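Local coordinates for protein L-threonine dehydrogenase (Flavobacterium frigidimaris, PDB 2YY7) that probably oxidises L-threonine at its side-chain hydroxyl with bound NAD as the coenzyme, as an L-threonine dehydrogenase of the extended short-chain dehydrogenase type, at residues T184-A188 with K210-M214; F192-I196 with M307-S312; N130-Y134 with I236-N241. All blocks are in the same frame, centred on the assembly; numbering follows the deposited sequence.

Contact 1 (T184-A188 with K210-M214); sequences TTDYA and KMPMM
The Tyr187 ring meets Met213 obliquely, the methyl CE of the methionine lying 3.6 Å from Tyr187 CE1. Outside the two segments the tyrosine side chain also rests on Phe204 and Phe247. Met213 CE is shared among three residues: besides Tyr187 it meets Ala188 CB, also at 3.6 Å, and Thr185 CB at 3.7 Å. A bend at chi2 (-86°) turns the far half of the Met213 chain toward 184-188, where it runs antiparallel alongside the Thr185 side chain; SD comes within 4.0 Å of Ala188 CB. An alanine in place of Met213 would remove both SD and CE, and would probably leave Tyr187, Ala188 and Thr185 without their common packing partner, with a gap opened between them and strand 211-215. Met211, two residues back on the same side of the strand, sends its own methyl to Thr185, Met211 CE to Thr185 CG2 at 3.6 Å. With chi1 of Thr185 at 52°, its OG1 hydrogen-bonds a bound glycerol, probably from the crystallisation liquor; the side chain also lies about 4 Å from the bound NAD. The OG1 of Thr184 is likewise engaged away from the strand, by Ser80 OG. The chemistry across the contact is therefore purely apolar, flexible thioethers against methyls and ring carbons, and Thr185 turns its methyl to the methionines and its hydroxyl to the glycerol, close to the bound coenzyme.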
loop_
_atom_site.group_PDB
_atom_site.type_symbol
_atom_site.label_atom_id
_atom_site.label_comp_id
_atom_site.label_asym_id
_atom_site.label_seq_id
_atom_site.Cartn_x
_atom_site.Cartn_y
_atom_site.Cartn_z
ATOM N N THR A 184 -0.951 -11.439 16.128
ATOM C CA THR A 184 -0.363 -10.798 17.300
ATOM C C THR A 184 -1.326 -10.821 18.485
ATOM O O THR A 184 -0.927 -10.622 19.632
ATOM C CB THR A 184 0.021 -9.337 16.987
ATOM O OG1 THR A 184 0.959 -9.313 15.905
ATOM C CG2 THR A 184 0.643 -8.678 18.195
ATOM N N THR A 185 -2.598 -11.079 18.197
ATOM C CA THR A 185 -3.634 -11.121 19.221
ATOM C C THR A 185 -3.925 -12.538 19.716
ATOM O O THR A 185 -4.826 -12.745 20.530
ATOM C CB THR A 185 -4.942 -10.509 18.674
ATOM O OG1 THR A 185 -5.283 -11.135 17.431
ATOM C CG2 THR A 185 -4.775 -9.015 18.438
ATOM N N ASP A 186 -3.157 -13.510 19.235
ATOM C CA ASP A 186 -3.366 -14.906 19.607
ATOM C C ASP A 186 -3.323 -15.207 21.107
ATOM O O ASP A 186 -3.832 -16.241 21.543
ATOM C CB ASP A 186 -2.359 -15.795 18.872
ATOM C CG ASP A 186 -2.582 -15.814 17.363
ATOM O OD1 ASP A 186 -3.428 -15.041 16.858
ATOM O OD2 ASP A 186 -1.908 -16.607 16.680
ATOM N N TYR A 187 -2.736 -14.314 21.901
ATOM C CA TYR A 187 -2.664 -14.552 23.342
ATOM C C TYR A 187 -4.062 -14.641 23.957
ATOM O O TYR A 187 -4.254 -15.322 24.963
ATOM C CB TYR A 187 -1.878 -13.442 24.056
ATOM C CG TYR A 187 -2.741 -12.297 24.541
ATOM C CD1 TYR A 187 -2.998 -11.194 23.728
ATOM C CD2 TYR A 187 -3.347 -12.342 25.800
ATOM C CE1 TYR A 187 -3.840 -10.160 24.158
ATOM C CE2 TYR A 187 -4.195 -11.319 26.234
ATOM C CZ TYR A 187 -4.435 -10.235 25.407
ATOM O OH TYR A 187 -5.285 -9.232 25.825
ATOM N N ALA A 188 -5.028 -13.946 23.353
ATOM C CA ALA A 188 -6.402 -13.933 23.857
ATOM C C ALA A 188 -7.100 -15.283 23.687
ATOM O O ALA A 188 -8.192 -15.498 24.214
ATOM C CB ALA A 188 -7.206 -12.831 23.170
ATOM N N LYS A 210 -3.644 -2.611 25.439
ATOM C CA LYS A 210 -5.046 -2.552 25.041
ATOM C C LYS A 210 -5.190 -2.731 23.534
ATOM O O LYS A 210 -4.530 -2.048 22.753
ATOM C CB LYS A 210 -5.644 -1.214 25.478
ATOM C CG LYS A 210 -7.135 -1.064 25.248
ATOM C CD LYS A 210 -7.594 0.296 25.748
ATOM C CE LYS A 210 -9.051 0.550 25.420
ATOM N NZ LYS A 210 -9.910 -0.521 25.995
ATOM N N MET A 211 -6.055 -3.655 23.126
ATOM C CA MET A 211 -6.255 -3.922 21.706
ATOM C C MET A 211 -7.709 -4.169 21.350
ATOM O O MET A 211 -8.522 -4.503 22.214
ATOM C CB MET A 211 -5.452 -5.154 21.282
ATOM C CG MET A 211 -3.962 -5.068 21.564
ATOM S SD MET A 211 -3.136 -6.602 21.075
ATOM C CE MET A 211 -2.759 -6.228 19.372
ATOM N N PRO A 212 -8.053 -4.002 20.061
ATOM C CA PRO A 212 -9.414 -4.219 19.553
ATOM C C PRO A 212 -9.568 -5.725 19.349
ATOM O O PRO A 212 -8.748 -6.349 18.665
ATOM C CB PRO A 212 -9.419 -3.479 18.217
ATOM C CG PRO A 212 -8.285 -2.495 18.340
ATOM C CD PRO A 212 -7.242 -3.296 19.058
ATOM N N MET A 213 -10.611 -6.304 19.935
ATOM C CA MET A 213 -10.846 -7.738 19.821
ATOM C C MET A 213 -12.295 -8.033 19.459
ATOM O O MET A 213 -13.160 -7.161 19.563
ATOM C CB MET A 213 -10.512 -8.425 21.149
ATOM C CG MET A 213 -9.047 -8.330 21.561
ATOM S SD MET A 213 -8.029 -9.626 20.836
ATOM C CE MET A 213 -6.557 -9.512 21.866
ATOM N N MET A 214 -12.546 -9.269 19.038
ATOM C CA MET A 214 -13.886 -9.705 18.676
ATOM C C MET A 214 -14.004 -11.221 18.805
ATOM O O MET A 214 -13.076 -11.955 18.458
ATOM C CB MET A 214 -14.211 -9.286 17.237
ATOM C CG MET A 214 -15.618 -9.665 16.786
ATOM S SD MET A 214 -15.981 -9.054 15.130
ATOM C CE MET A 214 -16.164 -7.280 15.466
#

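Contact 2 (F192-I196 with M307-S312)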
loop_
_atom_site.group_PDB
_atom_site.type_symbol
_atom_site.label_atom_id
_atom_site.label_comp_id
_atom_site.label_asym_id
_atom_site.label_seq_id
_atom_site.Cartn_x
_atom_site.Cartn_y
_atom_site.Cartn_z
ATOM N N PHE A 192 -6.856 -18.912 27.338
ATOM C CA PHE A 192 -7.952 -19.794 27.729
ATOM C C PHE A 192 -7.476 -21.243 27.836
ATOM O O PHE A 192 -7.791 -21.933 28.802
ATOM C CB PHE A 192 -9.112 -19.682 26.728
ATOM C CG PHE A 192 -9.997 -18.475 26.952
ATOM C CD1 PHE A 192 -10.957 -18.476 27.960
ATOM C CD2 PHE A 192 -9.859 -17.331 26.164
ATOM C CE1 PHE A 192 -11.771 -17.357 28.182
ATOM C CE2 PHE A 192 -10.665 -16.210 26.379
ATOM C CZ PHE A 192 -11.622 -16.224 27.389
ATOM N N TYR A 193 -6.703 -21.705 26.858
ATOM C CA TYR A 193 -6.213 -23.077 26.895
ATOM C C TYR A 193 -5.280 -23.342 28.073
ATOM O O TYR A 193 -5.363 -24.395 28.712
ATOM C CB TYR A 193 -5.510 -23.437 25.581
ATOM C CG TYR A 193 -6.470 -23.645 24.429
ATOM C CD1 TYR A 193 -6.919 -22.571 23.663
ATOM C CD2 TYR A 193 -6.973 -24.914 24.140
ATOM C CE1 TYR A 193 -7.848 -22.756 22.634
ATOM C CE2 TYR A 193 -7.902 -25.108 23.120
ATOM C CZ TYR A 193 -8.336 -24.025 22.372
ATOM O OH TYR A 193 -9.271 -24.213 21.379
ATOM N N LYS A 194 -4.400 -22.386 28.364
ATOM C CA LYS A 194 -3.451 -22.533 29.464
ATOM C C LYS A 194 -4.116 -22.339 30.826
ATOM O O LYS A 194 -3.718 -22.965 31.806
ATOM C CB LYS A 194 -2.295 -21.537 29.316
ATOM C CG LYS A 194 -1.493 -21.687 28.036
ATOM C CD LYS A 194 -0.860 -23.059 27.919
ATOM C CE LYS A 194 -0.072 -23.167 26.628
ATOM N NZ LYS A 194 0.410 -24.551 26.376
ATOM N N ALA A 195 -5.120 -21.469 30.890
ATOM C CA ALA A 195 -5.831 -21.233 32.140
ATOM C C ALA A 195 -6.549 -22.514 32.548
ATOM O O ALA A 195 -6.518 -22.922 33.707
ATOM C CB ALA A 195 -6.851 -20.105 31.969
ATOM N N ILE A 196 -7.187 -23.145 31.572
ATOM C CA ILE A 196 -7.938 -24.373 31.798
ATOM C C ILE A 196 -7.037 -25.598 31.984
ATOM O O ILE A 196 -7.295 -26.444 32.842
ATOM C CB ILE A 196 -8.914 -24.616 30.622
ATOM C CG1 ILE A 196 -9.928 -23.466 30.554
ATOM C CG2 ILE A 196 -9.630 -25.944 30.790
ATOM C CD1 ILE A 196 -10.857 -23.525 29.359
ATOM N N MET A 307 -16.374 -19.199 25.998
ATOM C CA MET A 307 -15.114 -19.890 25.732
ATOM C C MET A 307 -14.899 -21.004 26.749
ATOM O O MET A 307 -14.608 -22.149 26.389
ATOM C CB MET A 307 -13.928 -18.917 25.797
ATOM C CG MET A 307 -13.708 -18.088 24.531
ATOM S SD MET A 307 -13.192 -19.074 23.100
ATOM C CE MET A 307 -11.422 -19.215 23.402
ATOM N N ILE A 308 -15.041 -20.664 28.025
ATOM C CA ILE A 308 -14.847 -21.642 29.088
ATOM C C ILE A 308 -15.844 -22.799 28.987
ATOM O O ILE A 308 -15.503 -23.943 29.277
ATOM C CB ILE A 308 -14.926 -20.952 30.471
ATOM C CG1 ILE A 308 -13.728 -20.003 30.618
ATOM C CG2 ILE A 308 -14.925 -21.993 31.596
ATOM C CD1 ILE A 308 -13.768 -19.129 31.838
ATOM N N GLU A 309 -17.069 -22.511 28.558
ATOM C CA GLU A 309 -18.063 -23.567 28.413
ATOM C C GLU A 309 -17.629 -24.525 27.311
ATOM O O GLU A 309 -17.745 -25.741 27.448
ATOM C CB GLU A 309 -19.435 -22.986 28.070
ATOM C CG GLU A 309 -20.075 -22.176 29.182
ATOM C CD GLU A 309 -21.525 -21.835 28.886
ATOM O OE1 GLU A 309 -21.805 -21.294 27.796
ATOM O OE2 GLU A 309 -22.389 -22.108 29.740
ATOM N N HIS A 310 -17.124 -23.974 26.212
ATOM C CA HIS A 310 -16.671 -24.798 25.095
ATOM C C HIS A 310 -15.402 -25.586 25.415
ATOM O O HIS A 310 -15.223 -26.707 24.941
ATOM C CB HIS A 310 -16.416 -23.923 23.864
ATOM C CG HIS A 310 -17.649 -23.619 23.072
ATOM N ND1 HIS A 310 -18.242 -24.542 22.238
ATOM C CD2 HIS A 310 -18.413 -22.504 23.002
ATOM C CE1 HIS A 310 -19.321 -24.010 21.691
ATOM N NE2 HIS A 310 -19.447 -22.774 22.138
ATOM N N LEU A 311 -14.529 -25.006 26.231
ATOM C CA LEU A 311 -13.267 -25.650 26.557
ATOM C C LEU A 311 -13.169 -26.408 27.877
ATOM O O LEU A 311 -12.137 -27.019 28.154
ATOM C CB LEU A 311 -12.143 -24.614 26.466
ATOM C CG LEU A 311 -11.946 -24.031 25.060
ATOM C CD1 LEU A 311 -10.926 -22.904 25.093
ATOM C CD2 LEU A 311 -11.490 -25.135 24.112
ATOM N N SER A 312 -14.225 -26.393 28.686
ATOM C CA SER A 312 -14.184 -27.101 29.965
ATOM C C SER A 312 -15.534 -27.617 30.455
ATOM O O SER A 312 -16.460 -27.777 29.633
ATOM C CB SER A 312 -13.565 -26.208 31.043
ATOM O OG SER A 312 -14.337 -25.036 31.237
ATOM O OXT SER A 312 -15.640 -27.872 31.673
#
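Phe192 and Met307 bring together two helices at the outer part of the fold, 187-197 and the C-terminal helix 300-311, whose short segments cross at -61° with 10.6 Å between axes. The face of the Phe192 ring receives Met307 CB in a CH-pi contact, 3.8 Å from the centroid and 19° off the normal. Bends at chi2 and at chi3 (-83°) fold the methionine back over the ring, and CE arrives 3.7 Å from Phe192 CD2. Met307 SD stands above the ring at a distance, a Met-aromatic contact with 5.0 Å to the centroid. Ile308 CG1 meets the ring edge, near its plane, 4.1 Å from Phe192 CE1.

One turn further on, Leu311 splits its branches over Tyr193: CD1 sits over a face, 4.0 Å from the centroid, while CD2 touches the phenol oxygen OH at 3.6 Å. Ile196 completes the row by driving CD1 against Leu311 CB at 3.3 Å, tighter than usual van der Waals contact. Beyond it, Ile196 CG2 brushes Ser312 CB, so the packing runs out to the chain terminus.

Phe192 also lies on Ile252 and Ile256 of helix 249-257, and Met307 on Trp176 and Tyr215. The arrangement is an obliquely crossed helix pair with aliphatic and thioether groups laid over aromatic faces in the interface, consistent with the C-terminal, substrate-binding lobe of extended short-chain dehydrogenases.

Contact 3 (N130-Y134 with I236-N241)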
loop_
_atom_site.group_PDB
_atom_site.type_symbol
_atom_site.label_atom_id
_atom_site.label_comp_id
_atom_site.label_asym_id
_atom_site.label_seq_id
_atom_site.Cartn_x
_atom_site.Cartn_y
_atom_site.Cartn_z
ATOM N N ASN A 130 -10.596 4.924 19.344
ATOM C CA ASN A 130 -11.707 5.137 18.421
ATOM C C ASN A 130 -11.199 5.509 17.026
ATOM O O ASN A 130 -11.651 6.481 16.422
ATOM C CB ASN A 130 -12.639 6.234 18.948
ATOM C CG ASN A 130 -13.260 5.876 20.288
ATOM O OD1 ASN A 130 -12.573 5.809 21.306
ATOM N ND2 ASN A 130 -14.562 5.635 20.289
ATOM N N THR A 131 -10.251 4.725 16.526
ATOM C CA THR A 131 -9.673 4.960 15.205
ATOM C C THR A 131 -10.770 5.109 14.155
ATOM O O THR A 131 -11.636 4.239 14.024
ATOM C CB THR A 131 -8.762 3.796 14.795
ATOM O OG1 THR A 131 -7.787 3.578 15.823
ATOM C CG2 THR A 131 -8.048 4.115 13.481
ATOM N N PRO A 132 -10.746 6.216 13.394
ATOM C CA PRO A 132 -11.735 6.498 12.345
ATOM C C PRO A 132 -11.601 5.575 11.130
ATOM O O PRO A 132 -10.558 4.954 10.928
ATOM C CB PRO A 132 -11.441 7.953 11.966
ATOM C CG PRO A 132 -10.717 8.510 13.178
ATOM C CD PRO A 132 -9.835 7.360 13.571
ATOM N N GLN A 133 -12.660 5.501 10.327
ATOM C CA GLN A 133 -12.664 4.691 9.113
ATOM C C GLN A 133 -11.622 5.258 8.145
ATOM O O GLN A 133 -10.904 4.513 7.476
ATOM C CB GLN A 133 -14.047 4.731 8.453
ATOM C CG GLN A 133 -14.070 4.202 7.013
ATOM C CD GLN A 133 -13.921 2.696 6.931
ATOM O OE1 GLN A 133 -13.234 2.176 6.050
ATOM N NE2 GLN A 133 -14.585 1.983 7.837
ATOM N N TYR A 134 -11.559 6.583 8.070
ATOM C CA TYR A 134 -10.603 7.270 7.206
ATOM C C TYR A 134 -9.593 7.947 8.126
ATOM O O TYR A 134 -9.933 8.882 8.853
ATOM C CB TYR A 134 -11.322 8.318 6.352
ATOM C CG TYR A 134 -12.411 7.743 5.470
ATOM C CD1 TYR A 134 -12.102 7.090 4.277
ATOM C CD2 TYR A 134 -13.753 7.841 5.838
ATOM C CE1 TYR A 134 -13.106 6.551 3.468
ATOM C CE2 TYR A 134 -14.760 7.307 5.044
ATOM C CZ TYR A 134 -14.434 6.666 3.862
ATOM O OH TYR A 134 -15.437 6.143 3.082
ATOM N N ILE A 236 -18.399 1.530 1.112
ATOM C CA ILE A 236 -16.947 1.592 1.193
ATOM C C ILE A 236 -16.419 0.363 0.455
ATOM O O ILE A 236 -16.793 -0.773 0.764
ATOM C CB ILE A 236 -16.469 1.596 2.660
ATOM C CG1 ILE A 236 -17.081 2.802 3.389
ATOM C CG2 ILE A 236 -14.943 1.662 2.715
ATOM C CD1 ILE A 236 -16.679 2.929 4.848
ATOM N N HIS A 237 -15.549 0.593 -0.522
ATOM C CA HIS A 237 -15.032 -0.498 -1.330
ATOM C C HIS A 237 -13.580 -0.894 -1.082
ATOM O O HIS A 237 -12.997 -1.687 -1.828
ATOM C CB HIS A 237 -15.308 -0.156 -2.792
ATOM C CG HIS A 237 -16.744 0.193 -3.039
ATOM N ND1 HIS A 237 -17.755 -0.743 -2.983
ATOM C CD2 HIS A 237 -17.351 1.387 -3.245
ATOM C CE1 HIS A 237 -18.921 -0.142 -3.142
ATOM N NE2 HIS A 237 -18.705 1.151 -3.301
ATOM N N SER A 238 -13.011 -0.340 -0.015
ATOM C CA SER A 238 -11.660 -0.668 0.411
ATOM C C SER A 238 -11.934 -1.748 1.459
ATOM O O SER A 238 -11.934 -2.938 1.144
ATOM C CB SER A 238 -10.984 0.560 1.035
ATOM O OG SER A 238 -11.836 1.200 1.975
ATOM N N SER A 239 -12.194 -1.329 2.695
ATOM C CA SER A 239 -12.528 -2.263 3.771
ATOM C C SER A 239 -13.155 -1.488 4.925
ATOM O O SER A 239 -12.756 -0.356 5.215
ATOM C CB SER A 239 -11.289 -3.016 4.262
ATOM O OG SER A 239 -11.657 -4.085 5.128
ATOM N N TYR A 240 -14.139 -2.103 5.574
ATOM C CA TYR A 240 -14.847 -1.484 6.691
ATOM C C TYR A 240 -14.184 -1.689 8.042
ATOM O O TYR A 240 -13.718 -2.788 8.353
ATOM C CB TYR A 240 -16.267 -2.056 6.798
ATOM C CG TYR A 240 -17.297 -1.424 5.896
ATOM C CD1 TYR A 240 -18.009 -0.297 6.305
ATOM C CD2 TYR A 240 -17.581 -1.966 4.645
ATOM C CE1 TYR A 240 -18.987 0.275 5.488
ATOM C CE2 TYR A 240 -18.554 -1.402 3.821
ATOM C CZ TYR A 240 -19.252 -0.285 4.251
ATOM O OH TYR A 240 -20.222 0.263 3.448
ATOM N N ASN A 241 -14.132 -0.629 8.841
ATOM C CA ASN A 241 -13.615 -0.751 10.193
ATOM C C ASN A 241 -14.688 -1.646 10.825
ATOM O O ASN A 241 -15.858 -1.569 10.445
ATOM C CB ASN A 241 -13.595 0.612 10.899
ATOM C CG ASN A 241 -12.213 1.258 10.910
ATOM O OD1 ASN A 241 -11.264 0.743 10.322
ATOM N ND2 ASN A 241 -12.103 2.394 11.584
#
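Gln133 and Asn241 are drawn together by a shared guanidinium nitrogen: Arg169 NH1, from strand 164-174, hydrogen-bonds both the backbone O of Gln133 and the side-chain OD1 of Asn241. The other end of the Asn241 amide, ND2, is held by Asp284 O, and these two bonds, at OD1 and ND2, fix the rotation of the amide; Pro132 O lies 3.1 Å from ND2.

Beside this polar junction the Gln133 chain runs the other way. CG stands anti to the backbone N (chi1 166°), and a bend at chi2 brings the amide end in against the backbone of 239-241, its plane 48° from that of the Asn241 amide. On the way it meets Ile236, whose CD1 is 3.5 Å from Gln133 CD. The same isoleucine supports Tyr134, with CG1 at 3.7 Å from the phenol OH, while Gln133 CG covers one face of the Tyr134 ring. Ile236 CB in turn lies over a face of Tyr240, and Ile236 N donates to Tyr240 OH (3.2 Å, 149° at the hydrogen), a hydroxyl also bonded to Asp291. Ser238 OG is buried with no partner in the model.

Tyr134 packs on Glu138 of the second subunit. The whole joins two pieces of a Rossmann-type dehydrogenase: the turn 236-239 with the short, weakly bonded strand 240-241 that runs parallel to 164-174, and the loop leading into helix 142-161, which carries the NAD-binding Lys147.

Contacts 1 and 3 are buried and both reach the large mixed sheet, one at strand 211-215 and the other at strand 240-241, with strand 164-174 next to each. Contact 2 is only partly buried and lies farther out, on the opposite side of the chain's centre from contact 3. It shares helix 187-197 with contact 1, so that one helix is packed on the sheet near its start and on the C-terminal helix further along. The chemistry changes accordingly: methionines against methyls beside the coenzyme in contact 1, aliphatic and thioether groups over aromatic faces in contact 2, and an asparagine amide and a backbone carbonyl tied through an arginine in contact 3.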